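Local coordinates for putative histidine protein kinase (Rhodobacter sphaeroides, PDB 3KYJ) that probably phosphorylates itself and passes the phosphate on to CheY or CheB to carry chemoreceptor signals to the flagellar motors, this chain being its phosphotransfer (Hpt) domain, at residues Ala17-Gln22 against Val51-Gly56; Asp25-Ser30 against Asp100-Met105; Ala42-Leu47 against Val85-Glu90; Leu61-Val66 against Glu107-Ser112; Glu74-Leu79 against Glu93-Ala98. All coordinates share one frame; numbering follows the deposited sequence.

Interaction 1: residues Ala17-Gln22 against Val51-Gly56; sequences ADDGAQ and VHTFKG
Gly20 and the ring of Phe54 bring helices 10-35 and 40-60 close together: the CA atoms of Gly20 and Phe54 are 5.8 Å apart. Having no side chain, Gly20 lets the ring come right up to the backbone: Phe54 CD1 lies 3.9 Å from Gly20 O and 4.1 Å from Gly20 CA. The carbonyl oxygen meets the ring at its edge, in the ring plane, so neither ring face is used by this contact. With CG anti to the backbone N (chi1 -169°), the Phe54 side chain swings its rim toward the neighbouring helix. Leu24, Val66 and Leu102, from three helices, also touch the Phe54 side chain.

Beside the ring, Asp19 and Thr53 cross at about a right angle. Asp19 OD2 rests 3.6 Å from the methyl Thr53 CG2, a van der Waals contact. The polar ends are engaged separately: Asp19 OD2 accepts from Asn57 ND2, and Thr53 OG1 bonds to Arg49 O on its own helix. The chemistry is therefore that of close helix packing: the weakly positive ring edge probably suits the glycine carbonyl oxygen without bonding to it, while the carboxylate is held by Asn57 and meets Thr53 only through the threonine methyl.

Interaction 2: residues Asp25-Ser30 against Asp100-Met105; sequences DAMEAS and DTLRAM
In the four-helix bundle of the Hpt domain, helices 10-35 and 89-112 run antiparallel, and here Asp25 and Arg103 tie them at the surface while Met27 and Leu102 meet on the inner side. The axes of the two short segments come no closer than 10.8 Å, so long side chains have to span the gap. Arg103 does so with a chain bent at its second torsion (chi2 81°) and again at the third. In the conformer described, one of two deposited, its NH2 donates to Asp25 OD1 at 2.7 Å with an N-H...O angle of 147°, forming a salt bridge. The oxygen is met on its anti side, and the nitrogen stands 28° out of the carboxylate plane. Arg103 NH1 is farther from the same oxygen, at 3.4 Å, so the pairing leans on one nitrogen and is not a two-pronged fork. Glu28 adds a second negative charge nearby, its OE1 4.5 Å from Arg103 NH2 and beyond salt-bridge range.

Toward the interior, Met27 SD lies 4.2 Å from Leu102 CD1, the two side chains crossing at about a right angle. Leu47 and Val51 of helix 40-60 pack on Met27, and Leu24 on Leu102. The contact thus splits by chemistry: the sulfur and methyl belong to the buried apolar interior, whereas the ion pair sits at the rim on an exposed aspartate, where solvent probably softens its strength.

Interaction 3: residues Ala42-Leu47 against Val85-Glu90; sequences AHVGPL and VPMDGE
Met87 reaches between Val44 and Leu47 and touches both with its terminal methyl. CE lies 4.0 Å from Val44 CG2 and 3.9 Å from Leu47 CD2, so a single carbon bridges two side chains that stand one helical turn apart. The Met87 side chain slides past Val44 in the opposite direction and runs at a slant to Leu47. Its CG starts out anti to the backbone N (chi1 177°), and the bends at chi2 (59°) and chi3 (71°) then place CE between Val44 and Leu47. Met87 and Val44 each have a second deposited conformer, so this fit describes one of the alternatives.

The surroundings are equally apolar: Val80 touches both Val44 and Met87, while Leu47 also packs on Ile77 and Leu95. On the other side of the contact, helix 40-60 is kinked, the backbone N of Gly45 and of Pro46 lacking a bond to the preceding turn.

The backbone at Met87 forms an inverse gamma turn just before helix 89-112 begins. Asp88 then takes the N-cap position: its OD1 accepts from Ile91 N, three residues on, with a weak additional bond from Glu90 N at 2.8 Å. Met87, the residue before the cap, lies against Val92, four residues after it. This is the pairing of a hydrophobic staple at the start of helix 89-112, its methionine methyl also reaching helix 40-60.

Interaction 4: residues Leu61-Val66 against Glu107-Ser112; sequences LGLSVV and EETAAS
No ring, amide or carboxylate takes part where Val66 and Leu63 meet Thr109; the contact is made by branched side chains, with no face or edge to assign. Val66 and Thr109 point at each other tip to tip, methyl against methyl, with Val66 CG2 3.9 Å from Thr109 CG2. Leu63 comes in more loosely, its CD1 4.3 Å from Thr109 OG1.

The threonine torsion sorts its two branches. With chi1 at 56°, OG1 sits between the backbone N and the carbonyl carbon, and CG2 is anti to the carbonyl carbon, facing the valine. The hydroxyl is buried but well supplied: it pairs with Tyr16 OH of helix 10-35 and bonds to Met105 O one turn earlier in its own helix. The methyl thus meets Val66, while the hydroxyl, near the leucine, is engaged by the tyrosine and the backbone.

Leu63 is the N-cap residue of helix 64-82 and follows Gly62, the C-prime residue of the Schellman motif that ends helix 40-60. Asp115 accepts from Val65 N and Val66 N at that helix start. The contact therefore joins the first turn of helix 64-82 to the last turns of helix 89-112, with Tyr16 of helix 10-35 beside Leu63, and Ser58 of helix 40-60 against Val66.

Interaction 5: residues Glu74-Leu79 against Glu93-Ala98; sequences EDLIGL and EILLFA
Apolar contacts carry the whole meeting of Leu95 with Ile77 and Leu76. Leu95 projects from helix 89-112 and divides its two methyls between neighbours in successive positions of helix 64-82. Its CD1 lies 3.7 Å from Ile77 CG1 and 4.2 Å from Ile77 CD1, so the isoleucine is met along its longer branch. The other methyl is more distant, with Leu95 CD2 at 4.5 Å from Leu76 CD2. Leu95 and Ile77 slant across one another. In Ile77, CG1 is anti to the carbonyl carbon (chi1 -63°), which carries that branch in beside the leucine although the isoleucine's CB does not itself point at the other helix.

Backbone hydrogen bonding stays within each helix: Gly78 N donates to Glu74 O, and Ala98 N to Ile94 O, both at 2.8 Å. These bonds keep the two backbones regular and leave the joining of the helices to the side chains; the nearest CA atoms, of Ile77 and Leu95, are 9.0 Å apart.

Charged groups lie off to the side. CB of Glu74 points away from helix 89-112; its carboxylate forms a salt bridge with Lys55 and a hydrogen bond with His52, the predicted phosphorylation site. Around the apolar cluster, Phe48 and Val51 of helix 40-60 press on Ile77, Leu31 of helix 10-35 touches Leu95, and Leu128 of helix 122-135 covers Ile94 from outside the bundle.

All five contacts lie within one Hpt bundle built from helices 10-35, 40-60, 64-82 and 89-112, with helix 89-112 or the turn leading into it serving interactions 2, 3, 4 and 5. Interactions 3 and 4 mark opposite ends, their centres about 27 Å apart, and the others fill the length between. Along the chain, interaction 5 is nested inside the loops closed by 2 and by 4, interaction 3 inside that closed by 2, while 1 closes before 4 and 5 open. Interactions 1, 2, 3 and 5 touch their neighbours through one shared apolar interior. Together the contacts join helix 40-60 to the other three helices, while its His52 is bonded to Glu74 and reaches an acidic side chain of another protein chain.

Interaction 1: residues Ala17-Gln22 against Val51-Gly56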
# COMPACT_ATOMS: atom_id res chain seq x y z
N ALA A 17 -2.86 -14.12 -0.60
CA ALA A 17 -2.89 -14.90 -1.82
C ALA A 17 -3.90 -14.34 -2.82
O ALA A 17 -3.60 -14.26 -4.02
CB ALA A 17 -3.20 -16.36 -1.49
N ASP A 18 -5.07 -13.93 -2.35
CA ASP A 18 -6.13 -13.46 -3.22
C ASP A 18 -5.78 -12.10 -3.80
O ASP A 18 -5.81 -11.92 -4.99
CB ASP A 18 -7.46 -13.40 -2.47
CG ASP A 18 -8.63 -13.10 -3.38
OD1 ASP A 18 -8.49 -13.22 -4.61
OD2 ASP A 18 -9.71 -12.75 -2.86
N ASP A 19 -5.45 -11.14 -2.93
CA ASP A 19 -5.09 -9.78 -3.36
C ASP A 19 -3.82 -9.81 -4.21
O ASP A 19 -3.70 -9.08 -5.19
CB ASP A 19 -4.89 -8.91 -2.11
CG ASP A 19 -5.14 -7.44 -2.36
OD1 ASP A 19 -6.30 -7.02 -2.30
OD2 ASP A 19 -4.18 -6.70 -2.59
N GLY A 20 -2.89 -10.70 -3.88
CA GLY A 20 -1.67 -10.83 -4.66
C GLY A 20 -1.94 -11.32 -6.06
O GLY A 20 -1.36 -10.83 -7.02
N ALA A 21 -2.86 -12.28 -6.18
CA ALA A 21 -3.21 -12.80 -7.50
C ALA A 21 -3.87 -11.72 -8.36
O ALA A 21 -3.60 -11.64 -9.55
CB ALA A 21 -4.12 -14.01 -7.39
N GLN A 22 -4.74 -10.91 -7.76
CA GLN A 22 -5.37 -9.80 -8.49
C GLN A 22 -4.32 -8.79 -8.96
O GLN A 22 -4.35 -8.33 -10.09
CB GLN A 22 -6.41 -9.10 -7.62
CG GLN A 22 -7.64 -9.96 -7.33
CD GLN A 22 -8.41 -10.34 -8.59
OE1 GLN A 22 -8.64 -9.50 -9.47
NE2 GLN A 22 -8.81 -11.60 -8.68
N VAL A 51 2.17 -3.31 -9.11
CA VAL A 51 3.43 -3.69 -8.50
C VAL A 51 3.53 -3.07 -7.11
O VAL A 51 3.94 -3.73 -6.16
CB VAL A 51 4.61 -3.26 -9.39
CG1 VAL A 51 5.92 -3.53 -8.68
CG2 VAL A 51 4.56 -4.07 -10.69
N HIS A 52 3.08 -1.83 -6.97
CA HIS A 52 3.14 -1.15 -5.69
C HIS A 52 2.27 -1.88 -4.64
O HIS A 52 2.65 -2.05 -3.48
CB HIS A 52 2.70 0.30 -5.86
CG HIS A 52 2.85 1.12 -4.62
ND1 HIS A 52 4.09 1.48 -4.11
CD2 HIS A 52 1.93 1.65 -3.78
CE1 HIS A 52 3.91 2.19 -3.01
NE2 HIS A 52 2.61 2.31 -2.79
N THR A 53 1.09 -2.32 -5.06
CA THR A 53 0.21 -3.09 -4.20
C THR A 53 0.88 -4.41 -3.79
O THR A 53 0.88 -4.80 -2.61
CB THR A 53 -1.10 -3.38 -4.93
OG1 THR A 53 -1.83 -2.16 -5.03
CG2 THR A 53 -1.94 -4.42 -4.18
N PHE A 54 1.44 -5.12 -4.76
CA PHE A 54 2.08 -6.38 -4.46
C PHE A 54 3.24 -6.19 -3.47
O PHE A 54 3.38 -6.94 -2.51
CB PHE A 54 2.53 -7.04 -5.75
CG PHE A 54 2.97 -8.46 -5.56
CD1 PHE A 54 2.07 -9.50 -5.65
CD2 PHE A 54 4.28 -8.74 -5.22
CE1 PHE A 54 2.47 -10.80 -5.44
CE2 PHE A 54 4.69 -10.05 -5.00
CZ PHE A 54 3.79 -11.08 -5.10
N LYS A 55 4.03 -5.15 -3.69
CA LYS A 55 5.11 -4.80 -2.79
C LYS A 55 4.60 -4.51 -1.37
O LYS A 55 5.14 -5.04 -0.39
CB LYS A 55 5.85 -3.58 -3.32
CG LYS A 55 7.08 -3.21 -2.53
CD LYS A 55 7.71 -1.86 -2.91
CE LYS A 55 6.91 -0.71 -2.31
NZ LYS A 55 7.62 0.59 -2.44
N GLY A 56 3.60 -3.66 -1.24
CA GLY A 56 3.07 -3.33 0.07
C GLY A 56 2.48 -4.52 0.80
O GLY A 56 2.62 -4.64 2.01

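Interaction 2: residues Asp25-Ser30 against Asp100-Met105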
# COMPACT_ATOMS: atom_id res chain seq x y z
N ASP A 25 -2.33 -10.32 -11.76
CA ASP A 25 -3.16 -10.38 -12.97
C ASP A 25 -3.14 -9.02 -13.67
O ASP A 25 -3.07 -8.95 -14.89
CB ASP A 25 -4.60 -10.77 -12.65
CG ASP A 25 -4.78 -12.27 -12.36
OD1 ASP A 25 -3.85 -13.07 -12.63
OD2 ASP A 25 -5.86 -12.63 -11.88
N ALA A 26 -3.22 -7.94 -12.88
CA ALA A 26 -3.23 -6.59 -13.45
C ALA A 26 -1.85 -6.25 -14.03
O ALA A 26 -1.75 -5.63 -15.08
CB ALA A 26 -3.64 -5.57 -12.38
N MET A 27 -0.78 -6.67 -13.35
CA MET A 27 0.57 -6.46 -13.84
C MET A 27 0.76 -7.15 -15.19
O MET A 27 1.18 -6.53 -16.18
CB MET A 27 1.58 -6.99 -12.81
CG MET A 27 3.02 -6.88 -13.27
SD MET A 27 4.13 -7.64 -12.05
CE MET A 27 5.70 -7.09 -12.68
N GLU A 28 0.39 -8.43 -15.25
CA GLU A 28 0.50 -9.17 -16.49
C GLU A 28 -0.39 -8.60 -17.59
O GLU A 28 0.04 -8.50 -18.74
CB GLU A 28 0.17 -10.65 -16.28
CG GLU A 28 0.54 -11.47 -17.50
CD GLU A 28 0.09 -12.92 -17.44
OE1 GLU A 28 -0.89 -13.23 -16.74
OE2 GLU A 28 0.72 -13.74 -18.14
N ALA A 29 -1.62 -8.20 -17.27
CA ALA A 29 -2.50 -7.65 -18.31
C ALA A 29 -1.92 -6.40 -18.95
O ALA A 29 -1.98 -6.22 -20.19
CB ALA A 29 -3.88 -7.35 -17.75
N SER A 30 -1.37 -5.50 -18.13
CA SER A 30 -0.78 -4.27 -18.67
C SER A 30 0.42 -4.58 -19.57
O SER A 30 0.60 -3.96 -20.63
CB SER A 30 -0.36 -3.33 -17.55
OG SER A 30 -1.46 -2.98 -16.74
N ASP A 100 6.11 -13.48 -13.83
CA ASP A 100 6.08 -14.93 -13.67
C ASP A 100 6.81 -15.35 -12.40
O ASP A 100 6.38 -16.28 -11.71
CB ASP A 100 6.71 -15.62 -14.88
CG ASP A 100 5.79 -15.62 -16.09
OD1 ASP A 100 4.56 -15.46 -15.93
OD2 ASP A 100 6.32 -15.82 -17.20
N THR A 101 7.92 -14.68 -12.12
CA THR A 101 8.74 -14.97 -10.94
C THR A 101 7.96 -14.63 -9.67
O THR A 101 7.89 -15.44 -8.73
CB THR A 101 10.04 -14.16 -10.99
OG1 THR A 101 10.81 -14.55 -12.14
CG2 THR A 101 10.87 -14.42 -9.71
N LEU A 102 7.34 -13.45 -9.64
CA LEU A 102 6.49 -13.05 -8.51
C LEU A 102 5.31 -14.00 -8.29
O LEU A 102 4.96 -14.27 -7.15
CB LEU A 102 6.01 -11.61 -8.70
CG LEU A 102 7.11 -10.54 -8.62
CD1 LEU A 102 6.56 -9.16 -9.01
CD2 LEU A 102 7.79 -10.43 -7.26
N ARG A 103 4.75 -14.53 -9.37
CA ARG A 103 3.62 -15.45 -9.27
C ARG A 103 4.04 -16.75 -8.59
O ARG A 103 3.29 -17.31 -7.79
CB ARG A 103 3.04 -15.76 -10.66
CG ARG A 103 1.86 -16.72 -10.65
CD ARG A 103 0.55 -16.03 -10.29
NE ARG A 103 0.18 -15.04 -11.30
CZ ARG A 103 -0.97 -14.38 -11.32
NH1 ARG A 103 -1.88 -14.61 -10.38
NH2 ARG A 103 -1.21 -13.50 -12.27
N ALA A 104 5.23 -17.25 -8.93
CA ALA A 104 5.76 -18.43 -8.28
C ALA A 104 6.07 -18.14 -6.80
O ALA A 104 5.83 -18.99 -5.92
CB ALA A 104 7.01 -18.92 -9.01
N MET A 105 6.60 -16.96 -6.51
CA MET A 105 6.89 -16.60 -5.13
C MET A 105 5.64 -16.49 -4.31
O MET A 105 5.61 -16.89 -3.16
CB MET A 105 7.58 -15.27 -5.05
CG MET A 105 8.95 -15.28 -5.60
SD MET A 105 9.59 -13.64 -5.39
CE MET A 105 11.29 -13.93 -5.82

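Interaction 3: residues Ala42-Leu47 against Val85-Glu90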
# COMPACT_ATOMS: atom_id res chain seq x y z
N ALA A 42 -1.65 4.44 -21.45
CA ALA A 42 -2.79 3.76 -20.85
C ALA A 42 -2.40 2.73 -19.80
O ALA A 42 -3.24 2.28 -19.03
CB ALA A 42 -3.62 3.08 -21.94
N HIS A 43 -1.13 2.35 -19.78
CA HIS A 43 -0.74 1.17 -19.01
C HIS A 43 0.31 1.38 -17.93
O HIS A 43 0.39 0.56 -17.02
CB HIS A 43 -0.29 0.07 -19.96
CG HIS A 43 -1.40 -0.45 -20.80
ND1 HIS A 43 -2.42 -1.21 -20.28
CD2 HIS A 43 -1.70 -0.24 -22.10
CE1 HIS A 43 -3.29 -1.49 -21.24
NE2 HIS A 43 -2.88 -0.91 -22.35
N VAL A 44 1.10 2.45 -17.99
CA VAL A 44 2.17 2.62 -16.99
C VAL A 44 1.59 2.87 -15.59
O VAL A 44 2.11 2.36 -14.60
CB VAL A 44 3.20 3.70 -17.45
CG1 VAL A 44 4.18 4.07 -16.33
CG2 VAL A 44 3.97 3.17 -18.65
N GLY A 45 0.50 3.62 -15.49
CA GLY A 45 -0.16 3.83 -14.22
C GLY A 45 -0.68 2.56 -13.60
O GLY A 45 -0.34 2.24 -12.46
N PRO A 46 -1.51 1.80 -14.33
CA PRO A 46 -2.01 0.52 -13.83
C PRO A 46 -0.88 -0.43 -13.46
O PRO A 46 -0.97 -1.13 -12.46
CB PRO A 46 -2.84 -0.01 -15.00
CG PRO A 46 -3.35 1.25 -15.71
CD PRO A 46 -2.24 2.25 -15.54
N LEU A 47 0.17 -0.46 -14.27
CA LEU A 47 1.31 -1.33 -14.01
C LEU A 47 2.00 -0.94 -12.69
O LEU A 47 2.25 -1.80 -11.83
CB LEU A 47 2.26 -1.25 -15.20
CG LEU A 47 3.59 -1.96 -15.01
CD1 LEU A 47 3.41 -3.47 -14.77
CD2 LEU A 47 4.45 -1.74 -16.24
N VAL A 85 12.19 7.90 -19.14
CA VAL A 85 12.68 6.71 -19.82
C VAL A 85 11.55 6.04 -20.62
O VAL A 85 10.49 5.79 -20.10
CB VAL A 85 13.27 5.71 -18.78
CG1 VAL A 85 13.67 4.40 -19.42
CG2 VAL A 85 14.46 6.34 -18.10
N PRO A 86 11.76 5.77 -21.92
CA PRO A 86 10.70 5.07 -22.66
C PRO A 86 10.46 3.64 -22.18
O PRO A 86 11.39 2.95 -21.75
CB PRO A 86 11.23 5.06 -24.11
CG PRO A 86 12.23 6.15 -24.16
CD PRO A 86 12.87 6.16 -22.81
N MET A 87 9.20 3.23 -22.24
CA MET A 87 8.80 1.87 -21.91
C MET A 87 9.14 0.97 -23.09
O MET A 87 8.27 0.53 -23.85
CB MET A 87 7.30 1.82 -21.58
CG MET A 87 6.72 0.42 -21.26
SD MET A 87 7.44 -0.48 -19.87
CE MET A 87 6.85 0.45 -18.45
N ASP A 88 10.44 0.70 -23.24
CA ASP A 88 10.90 -0.05 -24.39
C ASP A 88 10.63 -1.54 -24.26
O ASP A 88 10.19 -2.03 -23.21
CB ASP A 88 12.38 0.26 -24.70
CG ASP A 88 13.35 -0.35 -23.69
OD1 ASP A 88 13.09 -1.44 -23.15
OD2 ASP A 88 14.41 0.29 -23.47
N GLY A 89 10.90 -2.26 -25.34
CA GLY A 89 10.58 -3.67 -25.42
C GLY A 89 11.33 -4.48 -24.38
O GLY A 89 10.82 -5.48 -23.91
N GLU A 90 12.53 -4.03 -24.03
CA GLU A 90 13.32 -4.74 -23.05
C GLU A 90 12.71 -4.62 -21.65
O GLU A 90 12.67 -5.60 -20.87
CB GLU A 90 14.77 -4.26 -23.03
CG GLU A 90 15.63 -5.09 -22.08
CD GLU A 90 17.10 -4.72 -22.12
OE1 GLU A 90 17.44 -3.64 -22.62
OE2 GLU A 90 17.91 -5.52 -21.61

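Interaction 4: residues Leu61-Val66 against Glu107-Ser112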
# COMPACT_ATOMS: atom_id res chain seq x y z
N LEU A 61 3.48 -8.53 5.66
CA LEU A 61 3.78 -9.84 6.22
C LEU A 61 5.27 -10.06 6.48
O LEU A 61 5.66 -11.16 6.86
CB LEU A 61 3.19 -10.95 5.33
CG LEU A 61 1.65 -11.01 5.39
CD1 LEU A 61 1.04 -12.01 4.43
CD2 LEU A 61 1.23 -11.34 6.83
N GLY A 62 6.09 -9.02 6.29
CA GLY A 62 7.51 -9.08 6.57
C GLY A 62 8.30 -9.94 5.60
O GLY A 62 9.36 -10.47 5.95
N LEU A 63 7.81 -10.07 4.37
CA LEU A 63 8.44 -10.96 3.38
C LEU A 63 9.45 -10.13 2.59
O LEU A 63 9.23 -9.79 1.44
CB LEU A 63 7.37 -11.61 2.49
CG LEU A 63 6.21 -12.26 3.23
CD1 LEU A 63 5.15 -12.79 2.28
CD2 LEU A 63 6.74 -13.36 4.15
N SER A 64 10.58 -9.85 3.23
CA SER A 64 11.54 -8.88 2.71
C SER A 64 12.19 -9.31 1.38
O SER A 64 12.51 -8.45 0.56
CB SER A 64 12.63 -8.58 3.75
OG SER A 64 12.11 -7.96 4.93
N VAL A 65 12.37 -10.61 1.15
CA VAL A 65 12.97 -11.04 -0.12
C VAL A 65 11.94 -10.80 -1.22
O VAL A 65 12.25 -10.20 -2.23
CB VAL A 65 13.46 -12.50 -0.09
CG1 VAL A 65 13.87 -12.98 -1.52
CG2 VAL A 65 14.65 -12.65 0.87
N VAL A 66 10.71 -11.23 -1.01
CA VAL A 66 9.65 -10.95 -2.01
C VAL A 66 9.54 -9.43 -2.27
O VAL A 66 9.52 -8.98 -3.42
CB VAL A 66 8.27 -11.52 -1.59
CG1 VAL A 66 7.20 -11.07 -2.58
CG2 VAL A 66 8.25 -13.02 -1.52
N GLU A 107 2.80 -18.11 -4.86
CA GLU A 107 2.18 -19.41 -4.65
C GLU A 107 2.93 -20.18 -3.56
O GLU A 107 2.32 -20.84 -2.72
CB GLU A 107 2.15 -20.21 -5.95
CG GLU A 107 1.16 -19.67 -6.99
CD GLU A 107 1.13 -20.50 -8.26
OE1 GLU A 107 1.43 -21.71 -8.19
OE2 GLU A 107 0.81 -19.95 -9.34
N GLU A 108 4.25 -20.06 -3.55
CA GLU A 108 5.06 -20.74 -2.55
C GLU A 108 4.92 -20.13 -1.15
O GLU A 108 4.75 -20.86 -0.18
CB GLU A 108 6.53 -20.72 -2.92
CG GLU A 108 7.39 -21.40 -1.87
CD GLU A 108 8.83 -21.01 -2.02
OE1 GLU A 108 9.37 -21.17 -3.14
OE2 GLU A 108 9.42 -20.54 -1.03
N THR A 109 5.04 -18.80 -1.04
CA THR A 109 5.07 -18.13 0.26
C THR A 109 3.70 -18.22 0.91
O THR A 109 3.58 -18.30 2.12
CB THR A 109 5.50 -16.64 0.20
OG1 THR A 109 4.65 -15.90 -0.70
CG2 THR A 109 6.94 -16.51 -0.25
N ALA A 110 2.65 -18.22 0.09
CA ALA A 110 1.30 -18.26 0.61
C ALA A 110 1.11 -19.59 1.31
O ALA A 110 0.31 -19.70 2.24
CB ALA A 110 0.29 -18.10 -0.49
N ALA A 111 1.84 -20.60 0.86
CA ALA A 111 1.64 -21.97 1.33
C ALA A 111 2.58 -22.30 2.49
O ALA A 111 2.22 -23.03 3.41
CB ALA A 111 1.86 -22.94 0.18
N SER A 112 3.79 -21.74 2.46
CA SER A 112 4.75 -21.86 3.54
C SER A 112 4.48 -20.86 4.67
O SER A 112 5.01 -21.01 5.76
CB SER A 112 6.16 -21.61 3.03
OG SER A 112 6.27 -20.26 2.61

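Interaction 5: residues Glu74-Leu79 against Glu93-Ala98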
# COMPACT_ATOMS: atom_id res chain seq x y z
N GLU A 74 9.37 -1.77 -9.24
CA GLU A 74 8.73 -0.47 -9.06
C GLU A 74 9.69 0.65 -9.42
O GLU A 74 9.28 1.63 -10.05
CB GLU A 74 8.23 -0.31 -7.62
CG GLU A 74 7.35 0.90 -7.39
CD GLU A 74 7.05 1.09 -5.92
OE1 GLU A 74 6.08 0.50 -5.44
OE2 GLU A 74 7.79 1.83 -5.25
N ASP A 75 10.96 0.49 -9.05
CA ASP A 75 11.97 1.49 -9.40
C ASP A 75 12.06 1.64 -10.92
O ASP A 75 12.14 2.77 -11.44
CB ASP A 75 13.35 1.08 -8.89
CG ASP A 75 13.53 1.31 -7.39
OD1 ASP A 75 12.65 1.90 -6.71
OD2 ASP A 75 14.58 0.87 -6.90
N LEU A 76 12.07 0.52 -11.65
CA LEU A 76 12.23 0.57 -13.11
C LEU A 76 11.00 1.24 -13.73
O LEU A 76 11.12 2.11 -14.62
CB LEU A 76 12.42 -0.84 -13.67
CG LEU A 76 12.56 -0.95 -15.19
CD1 LEU A 76 13.66 -0.03 -15.72
CD2 LEU A 76 12.83 -2.40 -15.55
N ILE A 77 9.82 0.84 -13.29
CA ILE A 77 8.59 1.44 -13.81
C ILE A 77 8.56 2.93 -13.47
O ILE A 77 8.12 3.75 -14.27
CB ILE A 77 7.34 0.75 -13.23
CG1 ILE A 77 7.29 -0.70 -13.65
CG2 ILE A 77 6.08 1.51 -13.66
CD1 ILE A 77 6.42 -1.57 -12.73
N GLY A 78 9.04 3.30 -12.28
CA GLY A 78 9.13 4.70 -11.89
C GLY A 78 10.03 5.55 -12.79
O GLY A 78 9.76 6.74 -12.99
N LEU A 79 11.08 4.96 -13.35
CA LEU A 79 11.94 5.70 -14.28
C LEU A 79 11.16 6.09 -15.53
O LEU A 79 11.34 7.18 -16.07
CB LEU A 79 13.14 4.88 -14.72
CG LEU A 79 14.21 4.58 -13.67
CD1 LEU A 79 15.23 3.64 -14.28
CD2 LEU A 79 14.87 5.87 -13.21
N GLU A 93 9.78 -6.90 -21.45
CA GLU A 93 10.26 -8.27 -21.37
C GLU A 93 10.71 -8.67 -19.95
O GLU A 93 10.32 -9.72 -19.43
CB GLU A 93 11.44 -8.42 -22.34
CG GLU A 93 12.20 -9.70 -22.28
CD GLU A 93 13.38 -9.69 -23.24
OE1 GLU A 93 13.21 -9.22 -24.39
OE2 GLU A 93 14.47 -10.15 -22.85
N ILE A 94 11.55 -7.83 -19.37
CA ILE A 94 12.08 -8.07 -18.03
C ILE A 94 10.92 -8.10 -17.03
O ILE A 94 10.88 -8.94 -16.12
CB ILE A 94 13.11 -7.01 -17.62
CG1 ILE A 94 14.36 -7.13 -18.50
CG2 ILE A 94 13.50 -7.17 -16.15
CD1 ILE A 94 15.28 -5.94 -18.39
N LEU A 95 9.94 -7.22 -17.20
CA LEU A 95 8.83 -7.18 -16.25
C LEU A 95 7.87 -8.36 -16.43
O LEU A 95 7.27 -8.79 -15.45
CB LEU A 95 8.10 -5.85 -16.31
CG LEU A 95 8.90 -4.63 -15.85
CD1 LEU A 95 8.15 -3.32 -16.12
CD2 LEU A 95 9.23 -4.77 -14.36
N LEU A 96 7.72 -8.87 -17.65
CA LEU A 96 6.96 -10.10 -17.86
C LEU A 96 7.64 -11.27 -17.12
O LEU A 96 6.97 -12.06 -16.46
CB LEU A 96 6.78 -10.43 -19.35
CG LEU A 96 5.59 -9.72 -19.98
CD1 LEU A 96 5.64 -9.89 -21.50
CD2 LEU A 96 4.29 -10.24 -19.41
N PHE A 97 8.96 -11.37 -17.23
CA PHE A 97 9.73 -12.36 -16.49
C PHE A 97 9.52 -12.14 -14.98
O PHE A 97 9.28 -13.09 -14.23
CB PHE A 97 11.22 -12.24 -16.89
CG PHE A 97 12.16 -13.17 -16.17
CD1 PHE A 97 11.84 -14.49 -15.94
CD2 PHE A 97 13.37 -12.70 -15.71
CE1 PHE A 97 12.73 -15.34 -15.27
CE2 PHE A 97 14.25 -13.54 -15.05
CZ PHE A 97 13.92 -14.84 -14.82
N ALA A 98 9.57 -10.89 -14.55
CA ALA A 98 9.31 -10.58 -13.15
C ALA A 98 7.92 -11.03 -12.71
O ALA A 98 7.77 -11.56 -11.62
CB ALA A 98 9.52 -9.12 -12.86